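PDB 3P06: VP4 protein from Tellina virus 1, which is the protease part of a birnavirus polyprotein, a serine protease that probably cuts the polyprotein into its final products and trims the capsid precursor. Local coordinates for residues A[162-165]-A[166-170]; A[83-86]-A[87-90]. All coordinates share one frame; numbering follows the deposited sequence.

Contact 1: A[162-165]-A[166-170]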
loop_
_atom_site.group_PDB
_atom_site.type_symbol
_atom_site.label_atom_id
_atom_site.label_comp_id
_atom_site.label_asym_id
_atom_site.label_seq_id
_atom_site.Cartn_x
_atom_site.Cartn_y
_atom_site.Cartn_z
ATOM N N LYS A 162 9.870 -13.247 2.613
ATOM C CA LYS A 162 10.989 -12.527 1.961
ATOM C C LYS A 162 10.922 -12.488 0.431
ATOM O O LYS A 162 10.882 -13.530 -0.201
ATOM C CB LYS A 162 12.348 -13.088 2.417
ATOM C CG LYS A 162 13.532 -12.272 1.838
ATOM C CD LYS A 162 14.884 -12.469 2.568
ATOM C CE LYS A 162 15.869 -11.414 2.051
ATOM N NZ LYS A 162 17.197 -11.436 2.690
ATOM N N VAL A 163 10.929 -11.288 -0.163
ATOM C CA VAL A 163 11.014 -11.131 -1.589
ATOM C C VAL A 163 12.040 -10.059 -1.917
ATOM O O VAL A 163 12.088 -9.012 -1.283
ATOM C CB VAL A 163 9.651 -10.715 -2.292
ATOM C CG1 VAL A 163 8.634 -11.850 -2.261
ATOM C CG2 VAL A 163 9.032 -9.487 -1.659
ATOM N N VAL A 164 12.825 -10.308 -2.961
ATOM C CA VAL A 164 13.883 -9.400 -3.306
ATOM C C VAL A 164 13.618 -8.711 -4.651
ATOM O O VAL A 164 13.887 -7.528 -4.799
ATOM C CB VAL A 164 15.253 -10.125 -3.268
ATOM C CG1 VAL A 164 16.372 -9.148 -3.636
ATOM C CG2 VAL A 164 15.501 -10.674 -1.847
ATOM N N THR A 165 13.083 -9.436 -5.619
ATOM C CA THR A 165 12.872 -8.874 -6.959
ATOM C C THR A 165 11.363 -8.650 -7.220
ATOM O O THR A 165 10.532 -9.289 -6.616
ATOM C CB THR A 165 13.465 -9.766 -8.113
ATOM O OG1 THR A 165 12.688 -10.952 -8.224
ATOM C CG2 THR A 165 14.956 -10.159 -7.875
ATOM N N LEU A 166 11.043 -7.734 -8.123
ATOM C CA LEU A 166 9.648 -7.502 -8.514
ATOM C C LEU A 166 9.083 -8.823 -9.097
ATOM O O LEU A 166 7.930 -9.186 -8.811
ATOM C CB LEU A 166 9.573 -6.370 -9.544
ATOM C CG LEU A 166 9.618 -4.938 -9.026
ATOM C CD1 LEU A 166 9.156 -4.047 -10.183
ATOM C CD2 LEU A 166 8.701 -4.791 -7.802
ATOM N N GLU A 167 9.907 -9.565 -9.843
ATOM C CA GLU A 167 9.474 -10.883 -10.320
ATOM C C GLU A 167 9.049 -11.849 -9.180
ATOM O O GLU A 167 7.991 -12.505 -9.273
ATOM C CB GLU A 167 10.495 -11.533 -11.276
ATOM C CG GLU A 167 9.949 -12.760 -11.985
ATOM C CD GLU A 167 8.463 -12.589 -12.438
ATOM O OE1 GLU A 167 8.091 -11.549 -13.085
ATOM O OE2 GLU A 167 7.652 -13.503 -12.127
ATOM N N GLN A 168 9.837 -11.908 -8.104
ATOM C CA GLN A 168 9.429 -12.732 -6.933
ATOM C C GLN A 168 8.156 -12.235 -6.254
ATOM O O GLN A 168 7.318 -13.033 -5.845
ATOM C CB GLN A 168 10.493 -12.807 -5.868
ATOM C CG GLN A 168 11.667 -13.669 -6.269
ATOM C CD GLN A 168 12.887 -13.292 -5.469
ATOM O OE1 GLN A 168 12.838 -12.395 -4.600
ATOM N NE2 GLN A 168 13.980 -13.947 -5.746
ATOM N N LEU A 169 8.019 -10.917 -6.139
ATOM C CA LEU A 169 6.857 -10.345 -5.497
ATOM C C LEU A 169 5.598 -10.689 -6.327
ATOM O O LEU A 169 4.553 -11.056 -5.760
ATOM C CB LEU A 169 7.046 -8.825 -5.386
ATOM C CG LEU A 169 5.840 -8.035 -4.886
ATOM C CD1 LEU A 169 5.416 -8.442 -3.514
ATOM C CD2 LEU A 169 6.131 -6.569 -4.932
ATOM N N ARG A 170 5.691 -10.573 -7.665
ATOM C CA ARG A 170 4.556 -10.995 -8.534
ATOM C C ARG A 170 4.095 -12.438 -8.321
ATOM O O ARG A 170 2.891 -12.708 -8.337
ATOM C CB ARG A 170 4.838 -10.778 -10.028
ATOM C CG ARG A 170 5.018 -9.335 -10.334
ATOM C CD ARG A 170 5.119 -9.095 -11.811
ATOM N NE ARG A 170 5.451 -7.688 -11.987
ATOM C CZ ARG A 170 6.640 -7.229 -12.384
ATOM N NH1 ARG A 170 7.626 -8.075 -12.706
ATOM N NH2 ARG A 170 6.806 -5.908 -12.497
#

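Contact 2: A[83-86]-A[87-90]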
loop_
_atom_site.group_PDB
_atom_site.type_symbol
_atom_site.label_atom_id
_atom_site.label_comp_id
_atom_site.label_asym_id
_atom_site.label_seq_id
_atom_site.Cartn_x
_atom_site.Cartn_y
_atom_site.Cartn_z
ATOM N N GLN A 83 -10.811 -1.094 6.385
ATOM C CA GLN A 83 -11.305 -2.467 6.216
ATOM C C GLN A 83 -11.003 -2.913 4.835
ATOM O O GLN A 83 -11.065 -2.092 3.921
ATOM C CB GLN A 83 -12.837 -2.655 6.405
ATOM C CG GLN A 83 -13.285 -2.349 7.792
ATOM C CD GLN A 83 -14.782 -2.551 8.004
ATOM O OE1 GLN A 83 -15.492 -3.046 7.140
ATOM N NE2 GLN A 83 -15.247 -2.183 9.187
ATOM N N ALA A 84 -10.678 -4.189 4.671
ATOM C CA ALA A 84 -10.502 -4.752 3.328
ATOM C C ALA A 84 -11.022 -6.173 3.242
ATOM O O ALA A 84 -10.943 -6.943 4.243
ATOM C CB ALA A 84 -8.996 -4.687 2.890
ATOM N N THR A 85 -11.542 -6.529 2.062
ATOM C CA THR A 85 -11.919 -7.897 1.777
ATOM C C THR A 85 -11.231 -8.243 0.454
ATOM O O THR A 85 -10.544 -7.387 -0.107
ATOM C CB THR A 85 -13.487 -8.111 1.643
ATOM O OG1 THR A 85 -13.987 -7.413 0.472
ATOM C CG2 THR A 85 -14.251 -7.636 2.927
ATOM N N ALA A 86 -11.426 -9.465 -0.044
ATOM C CA ALA A 86 -10.933 -9.826 -1.404
ATOM C C ALA A 86 -11.374 -8.856 -2.532
ATOM O O ALA A 86 -10.659 -8.683 -3.548
ATOM C CB ALA A 86 -11.298 -11.271 -1.728
ATOM N N THR A 87 -12.503 -8.161 -2.342
ATOM C CA THR A 87 -13.049 -7.357 -3.439
ATOM C C THR A 87 -13.591 -5.996 -3.050
ATOM O O THR A 87 -14.205 -5.296 -3.883
ATOM C CB THR A 87 -14.231 -8.116 -4.206
ATOM O OG1 THR A 87 -15.308 -8.330 -3.284
ATOM C CG2 THR A 87 -13.771 -9.438 -4.736
ATOM N N SER A 88 -13.382 -5.588 -1.809
ATOM C CA SER A 88 -13.843 -4.262 -1.414
ATOM C C SER A 88 -12.980 -3.645 -0.348
ATOM O O SER A 88 -12.260 -4.373 0.397
ATOM C CB SER A 88 -15.310 -4.360 -0.923
ATOM O OG SER A 88 -15.264 -5.056 0.291
ATOM N N ILE A 89 -13.050 -2.318 -0.241
ATOM C CA ILE A 89 -12.394 -1.671 0.857
ATOM C C ILE A 89 -13.283 -0.627 1.468
ATOM O O ILE A 89 -14.189 -0.140 0.828
ATOM C CB ILE A 89 -11.075 -0.934 0.402
ATOM C CG1 ILE A 89 -11.379 0.052 -0.766
ATOM C CG2 ILE A 89 -10.074 -1.969 0.004
ATOM C CD1 ILE A 89 -10.138 0.684 -1.417
ATOM N N LEU A 90 -12.966 -0.222 2.673
ATOM C CA LEU A 90 -13.644 0.868 3.265
ATOM C C LEU A 90 -12.582 1.983 3.478
ATOM O O LEU A 90 -11.595 1.799 4.207
ATOM C CB LEU A 90 -14.257 0.414 4.566
ATOM C CG LEU A 90 -15.039 1.434 5.418
ATOM C CD1 LEU A 90 -16.058 2.147 4.604
ATOM C CD2 LEU A 90 -15.828 0.687 6.486
#

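Contact 1: A[162-165]-A[166-170]
Thr-165 and Gln-168 lock the first turn of helix 166-173 onto the loop that leads into it. At the N-cap, Thr-165 OG1 accepts a hydrogen bond from Gln-168 N at 3.0 Å, and Gln-168 answers through its side chain: OE1 takes the Thr-165 N-H at 3.1 Å. These reciprocal bonds make a capping box. The threonine hydroxyl lies between its own backbone N and carbonyl carbon (chi1 70°), which brings OG1 to the Gln-168 N-H. The glutamine chain is extended beyond CG, long enough to reach back, and its OE1 also accepts from Val-164 N at 2.7 Å. That second donor lies nearly in line with the side-chain C=O (C=O...N 174°), whereas Thr-165 N sits well above the carbonyl plane.

The apolar, buried side is formed by Val-163 and Leu-169. Val-163 directs CG1 at Leu-169 CA, 4.0 Å away, while its CG2 meets Leu-169 CD1 at 4.2 Å; branched, apolar residues suit this buried corner. Leu-132 of strand 131-132 backs Val-163, and Ala-105 and Ala-109 of helix 104-111 lie against Leu-169. Thr-165 O starts the helical ladder by accepting from Leu-169 N at 3.0 Å. The other side faces solvent: Gln-168 and Glu-167 are exposed there, and one turn on, Arg-170 NH1 forms a salt bridge with Glu-167 OE1 at 3.5 Å, met at the guanidinium edge, while Arg-170 NE bonds to Thr-112.

With OE1 taking two backbone N-H groups and OG1 a third, polar atoms at the loop-helix junction pair locally, and the carboxylate of Glu-167 in the first turn would probably interact favourably with the helix dipole.

Contact 2: A[83-86]-A[87-90]
Thr-87 begins the return half of the turn by sending its backbone N-H to Thr-85 OG1, a long bond of 3.3 Å, so a side chain of the outgoing arm holds the bend. Ser-88 uses the same hydroxyl: its OG lies 2.7 Å from Thr-85 OG1 in a hydrogen bond that either could donate. With chi1 at 66° in Thr-85 and 70° in Ser-88, each oxygen is tucked over its own backbone and the two meet across the hairpin, where small hydroxylated residues fit. Ser-88 O then accepts from Thr-85 N at 2.8 Å. Strands 83-84 and 88-92 thus form an antiparallel beta hairpin, the central pair of a four-stranded sheet flanked by strands 2-6 and 183-184. Ile-89 stands opposite Ala-84 in a non-hydrogen-bonded pair, its CG2 4.1 Å from Ala-84 CB; the small alanine suits this buried face, where Ile-89 also packs on Met-28 and Val-30 of strand 21-31. At Leu-90 the backbone N reaches Gln-83 O at 2.9 Å. On the face opposite Ile-89, the Leu-90 and Gln-83 side chains run alongside each other, with Leu-90 CD2 against the amide carbon CD of Gln-83 at 3.7 Å.

In the fold
Contact 2 comes first along the chain and contact 1 well after it; their centres are 24 Å apart and their nearest atoms about 15 Å, so they do not touch. Contact 1 starts helix 166-173, at some distance from the predicted nucleophile, the side chain of Leu-169 being about 11 Å from that of Ser-102. Contact 2 lies away from the annotated catalytic residues, in the smaller antiparallel sheet. Bound urea is nearer to contact 2, about 6 Å from the side chain of Ala-86 against about 12 Å from that of Leu-169. Its pocket includes Gln-117, which Ala-86 touches, and Val-173, which ends the helix that contact 1 begins.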